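Local coordinates for protein eukaryotic translation initiation factor 2D (Homo sapiens, PDB 5W2F) that delivers tRNA to the P-site of the eukaryotic ribosome independently of GTP, and is represented here by its C-terminal part, at residues 14-22 and 33-43. Residues are numbered along the deposited sequence; the frame is centred on the assembly and turned at random.
Sequences TLLFQESGH and VRTIVINYAKK
Ile36 packs against Phe17 where the short helix 14-17 meets helix 30-43 in the SWIB/MDM2 domain of this C-terminal piece. Branched at CB, Ile36 sends two arms to different partners: CG2 lies 3.8 Å from Phe17 CE1, while CD1 reaches past Ser20 to come 3.6 Å from His22 ND1. One turn along helix 30-43 from Ile36, Tyr40 receives Leu16 CD1 over one face in a CH-pi contact, 3.8 Å from the ring centroid. With CG opposite its backbone N (chi1 174°) and chi2 at 57°, Leu16 swings CD1 onto that ring. Tyr40 suits this place because its flat face takes the methyl while its OH extends beyond the leucine to hydrogen-bond Asp58. The Phe17 ring turns its edge to Val33, and Leu28 of strand 27-28 also packs on Phe17, Val33 and Ile36. At the exposed margin Glu19 and Lys43 meet through their aliphatic parts, CG to CE at 3.8 Å; their charges lie too far apart for a salt bridge.

A Schellman motif ends the short helix, pairing His22 N with Phe17 O and Gly21 N with Gln18 O; Gly21 is the C-prime residue, at a positive phi readily adopted by glycine. Phe17 O takes a second donor, Ser20 OG at 2.7 Å, from the opposite face of the carbonyl plane. The same hydroxyl accepts from His22 ND1 at 3.0 Å, in the imidazole plane, which should restrain the ring's rotation beside Ile36 CD1.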
ATOM      1  N   THR A  14       0.725 -11.081 -17.126  1.00 27.52           N
ATOM      2  CA  THR A  14       1.201 -12.443 -16.888  1.00 30.93           C
ATOM      3  C   THR A  14       2.241 -12.915 -17.903  1.00 31.34           C
ATOM      4  O   THR A  14       3.210 -13.566 -17.525  1.00 31.44           O
ATOM      5  CB  THR A  14       0.035 -13.449 -16.790  1.00 36.30           C
ATOM      6  OG1 THR A  14      -0.836 -13.301 -17.909  1.00 44.86           O
ATOM      7  CG2 THR A  14      -0.747 -13.186 -15.542  1.00 35.67           C
ATOM      8  N   LEU A  15       2.075 -12.549 -19.175  1.00 30.87           N
ATOM      9  CA  LEU A  15       3.041 -12.971 -20.200  1.00 30.99           C
ATOM     10  C   LEU A  15       4.425 -12.356 -19.990  1.00 29.78           C
ATOM     11  O   LEU A  15       5.435 -13.000 -20.283  1.00 33.27           O
ATOM     12  CB  LEU A  15       2.528 -12.693 -21.618  1.00 32.14           C
ATOM     13  CG  LEU A  15       1.244 -13.430 -22.017  1.00 34.29           C
ATOM     14  CD1 LEU A  15       0.789 -13.038 -23.421  1.00 35.91           C
ATOM     15  CD2 LEU A  15       1.446 -14.934 -21.906  1.00 38.45           C
ATOM     16  N   LEU A  16       4.474 -11.133 -19.466  1.00 26.75           N
ATOM     17  CA  LEU A  16       5.764 -10.499 -19.153  1.00 27.02           C
ATOM     18  C   LEU A  16       6.484 -11.273 -18.055  1.00 30.05           C
ATOM     19  O   LEU A  16       7.684 -11.487 -18.139  1.00 31.64           O
ATOM     20  CB  LEU A  16       5.576  -9.039 -18.738  1.00 27.74           C
ATOM     21  CG  LEU A  16       6.782  -8.245 -18.230  1.00 28.39           C
ATOM     22  CD1 LEU A  16       7.885  -8.242 -19.281  1.00 33.08           C
ATOM     23  CD2 LEU A  16       6.350  -6.822 -17.900  1.00 26.16           C
ATOM     24  N   PHE A  17       5.740 -11.696 -17.030  1.00 27.28           N
ATOM     25  CA  PHE A  17       6.324 -12.326 -15.845  1.00 28.19           C
ATOM     26  C   PHE A  17       6.476 -13.839 -15.920  1.00 31.29           C
ATOM     27  O   PHE A  17       7.084 -14.439 -15.021  1.00 36.47           O
ATOM     28  CB  PHE A  17       5.526 -11.900 -14.599  1.00 28.04           C
ATOM     29  CG  PHE A  17       5.817 -10.486 -14.217  1.00 24.93           C
ATOM     30  CD1 PHE A  17       6.943 -10.185 -13.463  1.00 27.60           C
ATOM     31  CD2 PHE A  17       5.038  -9.449 -14.698  1.00 25.31           C
ATOM     32  CE1 PHE A  17       7.266  -8.882 -13.180  1.00 28.49           C
ATOM     33  CE2 PHE A  17       5.350  -8.138 -14.400  1.00 26.46           C
ATOM     34  CZ  PHE A  17       6.464  -7.853 -13.648  1.00 28.12           C
ATOM     35  N   GLN A  18       5.946 -14.429 -16.994  1.00 35.95           N
ATOM     36  CA  GLN A  18       5.889 -15.883 -17.190  1.00 37.77           C
ATOM     37  C   GLN A  18       7.258 -16.545 -17.117  1.00 35.73           C
ATOM     38  O   GLN A  18       7.411 -17.554 -16.421  1.00 42.01           O
ATOM     39  CB  GLN A  18       5.227 -16.198 -18.547  1.00 42.00           C
ATOM     40  CG  GLN A  18       4.905 -17.656 -18.790  1.00 46.94           C
ATOM     41  CD  GLN A  18       3.873 -17.854 -19.887  1.00 46.80           C
ATOM     42  OE1 GLN A  18       2.861 -18.519 -19.687  1.00 60.23           O
ATOM     43  NE2 GLN A  18       4.124 -17.279 -21.048  1.00 49.09           N
ATOM     44  N   GLU A  19       8.248 -15.985 -17.818  1.00 36.95           N
ATOM     45  CA  GLU A  19       9.598 -16.601 -17.872  1.00 38.68           C
ATOM     46  C   GLU A  19      10.300 -16.581 -16.522  1.00 40.58           C
ATOM     47  O   GLU A  19      10.989 -17.543 -16.171  1.00 47.09           O
ATOM     48  CB  GLU A  19      10.479 -15.916 -18.931  1.00 48.97           C
ATOM     49  CG  GLU A  19      11.958 -16.326 -18.961  1.00 52.08           C
ATOM     50  CD  GLU A  19      12.182 -17.814 -19.171  1.00 62.36           C
ATOM     51  OE1 GLU A  19      11.343 -18.470 -19.834  1.00 69.10           O
ATOM     52  OE2 GLU A  19      13.215 -18.325 -18.681  1.00 70.64           O
ATOM     53  N   SER A  20      10.119 -15.487 -15.774  1.00 36.99           N
ATOM     54  CA  SER A  20      10.709 -15.340 -14.441  1.00 37.92           C
ATOM     55  C   SER A  20      10.065 -16.247 -13.390  1.00 42.74           C
ATOM     56  O   SER A  20      10.563 -16.330 -12.276  1.00 42.95           O
ATOM     57  CB  SER A  20      10.621 -13.885 -13.968  1.00 39.47           C
ATOM     58  OG  SER A  20       9.286 -13.552 -13.646  1.00 41.17           O
ATOM     59  N   GLY A  21       8.936 -16.869 -13.733  1.00 39.36           N
ATOM     60  CA  GLY A  21       8.259 -17.828 -12.875  1.00 43.71           C
ATOM     61  C   GLY A  21       7.299 -17.201 -11.880  1.00 42.04           C
ATOM     62  O   GLY A  21       7.020 -17.814 -10.869  1.00 57.37           O
ATOM     63  N   HIS A  22       6.786 -15.997 -12.197  1.00 44.12           N
ATOM     64  CA  HIS A  22       5.930 -15.275 -11.243  1.00 36.60           C
ATOM     65  C   HIS A  22       4.554 -15.154 -11.878  1.00 35.30           C
ATOM     66  O   HIS A  22       4.404 -14.605 -12.959  1.00 45.76           O
ATOM     67  CB  HIS A  22       6.534 -13.883 -11.007  1.00 36.50           C
ATOM     68  CG  HIS A  22       7.761 -13.929 -10.162  1.00 38.77           C
ATOM     69  ND1 HIS A  22       9.024 -13.702 -10.665  1.00 42.64           N
ATOM     70  CD2 HIS A  22       7.926 -14.253  -8.858  1.00 41.42           C
ATOM     71  CE1 HIS A  22       9.912 -13.849  -9.697  1.00 41.23           C
ATOM     72  NE2 HIS A  22       9.272 -14.183  -8.591  1.00 42.89           N
ATOM     73  N   VAL A  33      11.254  -6.461  -9.685  1.00 21.92           N
ATOM     74  CA  VAL A  33      10.614  -6.067 -10.951  1.00 20.49           C
ATOM     75  C   VAL A  33      11.658  -5.554 -11.936  1.00 20.97           C
ATOM     76  O   VAL A  33      11.658  -5.927 -13.125  1.00 22.43           O
ATOM     77  CB  VAL A  33       9.511  -4.996 -10.743  1.00 21.62           C
ATOM     78  CG1 VAL A  33       8.945  -4.557 -12.092  1.00 22.30           C
ATOM     79  CG2 VAL A  33       8.410  -5.529  -9.832  1.00 23.31           C
ATOM     80  N   ARG A  34      12.569  -4.719 -11.435  1.00 21.63           N
ATOM     81  CA  ARG A  34      13.610  -4.144 -12.266  1.00 22.66           C
ATOM     82  C   ARG A  34      14.487  -5.226 -12.892  1.00 23.62           C
ATOM     83  O   ARG A  34      14.722  -5.225 -14.106  1.00 23.53           O
ATOM     84  CB  ARG A  34      14.419  -3.104 -11.481  1.00 26.25           C
ATOM     85  CG  ARG A  34      13.616  -1.834 -11.186  1.00 33.47           C
ATOM     86  CD  ARG A  34      14.373  -0.863 -10.270  1.00 38.17           C
ATOM     87  NE  ARG A  34      13.543   0.272  -9.842  1.00 40.13           N
ATOM     88  CZ  ARG A  34      13.242   1.339 -10.591  1.00 39.58           C
ATOM     89  NH1 ARG A  34      12.468   2.302 -10.089  1.00 44.89           N
ATOM     90  NH2 ARG A  34      13.707   1.464 -11.838  1.00 40.86           N
ATOM     91  N   THR A  35      14.940  -6.162 -12.078  1.00 24.23           N
ATOM     92  CA  THR A  35      15.736  -7.271 -12.576  1.00 24.66           C
ATOM     93  C   THR A  35      14.987  -8.076 -13.632  1.00 24.01           C
ATOM     94  O   THR A  35      15.542  -8.434 -14.686  1.00 25.55           O
ATOM     95  CB  THR A  35      16.159  -8.177 -11.406  1.00 28.50           C
ATOM     96  OG1 THR A  35      16.992  -7.414 -10.531  1.00 31.32           O
ATOM     97  CG2 THR A  35      16.886  -9.405 -11.878  1.00 30.26           C
ATOM     98  N   ILE A  36      13.726  -8.366 -13.349  1.00 23.19           N
ATOM     99  CA  ILE A  36      12.923  -9.177 -14.260  1.00 24.86           C
ATOM    100  C   ILE A  36      12.745  -8.504 -15.616  1.00 23.19           C
ATOM    101  O   ILE A  36      12.871  -9.138 -16.677  1.00 25.47           O
ATOM    102  CB  ILE A  36      11.561  -9.510 -13.633  1.00 25.67           C
ATOM    103  CG1 ILE A  36      11.762 -10.512 -12.506  1.00 26.03           C
ATOM    104  CG2 ILE A  36      10.569 -10.050 -14.654  1.00 25.79           C
ATOM    105  CD1 ILE A  36      10.609 -10.560 -11.529  1.00 27.55           C
ATOM    106  N   VAL A  37      12.429  -7.219 -15.584  1.00 22.92           N
ATOM    107  CA  VAL A  37      12.184  -6.499 -16.818  1.00 22.66           C
ATOM    108  C   VAL A  37      13.467  -6.332 -17.628  1.00 22.24           C
ATOM    109  O   VAL A  37      13.452  -6.474 -18.866  1.00 23.56           O
ATOM    110  CB  VAL A  37      11.470  -5.162 -16.545  1.00 24.08           C
ATOM    111  CG1 VAL A  37      11.380  -4.309 -17.795  1.00 26.67           C
ATOM    112  CG2 VAL A  37      10.075  -5.422 -15.988  1.00 25.33           C
ATOM    113  N   ILE A  38      14.573  -6.027 -16.951  1.00 22.93           N
ATOM    114  CA  ILE A  38      15.861  -5.928 -17.633  1.00 23.06           C
ATOM    115  C   ILE A  38      16.190  -7.262 -18.290  1.00 24.35           C
ATOM    116  O   ILE A  38      16.595  -7.297 -19.455  1.00 26.42           O
ATOM    117  CB  ILE A  38      16.965  -5.420 -16.694  1.00 24.09           C
ATOM    118  CG1 ILE A  38      16.713  -3.934 -16.370  1.00 25.42           C
ATOM    119  CG2 ILE A  38      18.342  -5.577 -17.324  1.00 26.53           C
ATOM    120  CD1 ILE A  38      17.528  -3.393 -15.217  1.00 26.36           C
ATOM    121  N   ASN A  39      16.011  -8.355 -17.550  1.00 24.35           N
ATOM    122  CA  ASN A  39      16.289  -9.679 -18.102  1.00 26.92           C
ATOM    123  C   ASN A  39      15.381 -10.030 -19.272  1.00 27.29           C
ATOM    124  O   ASN A  39      15.837 -10.638 -20.254  1.00 26.52           O
ATOM    125  CB  ASN A  39      16.189 -10.754 -17.034  1.00 29.76           C
ATOM    126  CG  ASN A  39      17.337 -10.711 -16.054  1.00 33.60           C
ATOM    127  OD1 ASN A  39      18.377 -10.121 -16.320  1.00 40.14           O
ATOM    128  ND2 ASN A  39      17.146 -11.335 -14.902  1.00 37.34           N
ATOM    129  N   TYR A  40      14.115  -9.621 -19.195  1.00 24.43           N
ATOM    130  CA  TYR A  40      13.183  -9.866 -20.288  1.00 25.61           C
ATOM    131  C   TYR A  40      13.696  -9.183 -21.566  1.00 24.56           C
ATOM    132  O   TYR A  40      13.748  -9.794 -22.650  1.00 25.42           O
ATOM    133  CB  TYR A  40      11.761  -9.400 -19.917  1.00 24.06           C
ATOM    134  CG  TYR A  40      10.763  -9.672 -21.011  1.00 24.52           C
ATOM    135  CD1 TYR A  40      10.569  -8.768 -22.067  1.00 25.46           C
ATOM    136  CD2 TYR A  40      10.000 -10.830 -20.993  1.00 26.42           C
ATOM    137  CE1 TYR A  40       9.666  -9.040 -23.087  1.00 26.64           C
ATOM    138  CE2 TYR A  40       9.095 -11.108 -21.998  1.00 27.14           C
ATOM    139  CZ  TYR A  40       8.935 -10.220 -23.046  1.00 26.63           C
ATOM    140  OH  TYR A  40       8.041 -10.536 -24.034  1.00 29.38           O
ATOM    141  N   ALA A  41      14.097  -7.923 -21.445  1.00 22.85           N
ATOM    142  CA  ALA A  41      14.581  -7.196 -22.610  1.00 21.93           C
ATOM    143  C   ALA A  41      15.831  -7.831 -23.203  1.00 24.11           C
ATOM    144  O   ALA A  41      15.954  -7.957 -24.427  1.00 24.72           O
ATOM    145  CB  ALA A  41      14.840  -5.745 -22.253  1.00 23.70           C
ATOM    146  N   LYS A  42      16.750  -8.250 -22.341  1.00 24.49           N
ATOM    147  CA  LYS A  42      17.999  -8.841 -22.802  1.00 27.61           C
ATOM    148  C   LYS A  42      17.748 -10.215 -23.448  1.00 27.65           C
ATOM    149  O   LYS A  42      18.246 -10.498 -24.562  1.00 31.32           O
ATOM    150  CB  LYS A  42      19.006  -8.924 -21.650  1.00 28.15           C
ATOM    151  CG  LYS A  42      19.533  -7.553 -21.235  1.00 30.32           C
ATOM    152  CD  LYS A  42      20.280  -7.536 -19.909  1.00 35.60           C
ATOM    153  CE  LYS A  42      21.617  -8.208 -19.948  1.00 40.17           C
ATOM    154  NZ  LYS A  42      22.249  -8.083 -18.598  1.00 38.88           N
ATOM    155  N   LYS A  43      16.952 -11.046 -22.771  1.00 28.69           N
ATOM    156  CA  LYS A  43      16.636 -12.396 -23.262  1.00 33.25           C
ATOM    157  C   LYS A  43      15.928 -12.379 -24.615  1.00 30.02           C
ATOM    158  O   LYS A  43      16.135 -13.279 -25.437  1.00 32.15           O
ATOM    159  CB  LYS A  43      15.776 -13.162 -22.227  1.00 35.37           C
ATOM    160  CG  LYS A  43      15.381 -14.580 -22.632  1.00 46.95           C
ATOM    161  CD  LYS A  43      14.370 -15.196 -21.676  1.00 55.59           C
ATOM    162  CE  LYS A  43      13.627 -16.351 -22.336  1.00 60.28           C
ATOM    163  NZ  LYS A  43      14.554 -17.393 -22.856  1.00 64.40           N
TER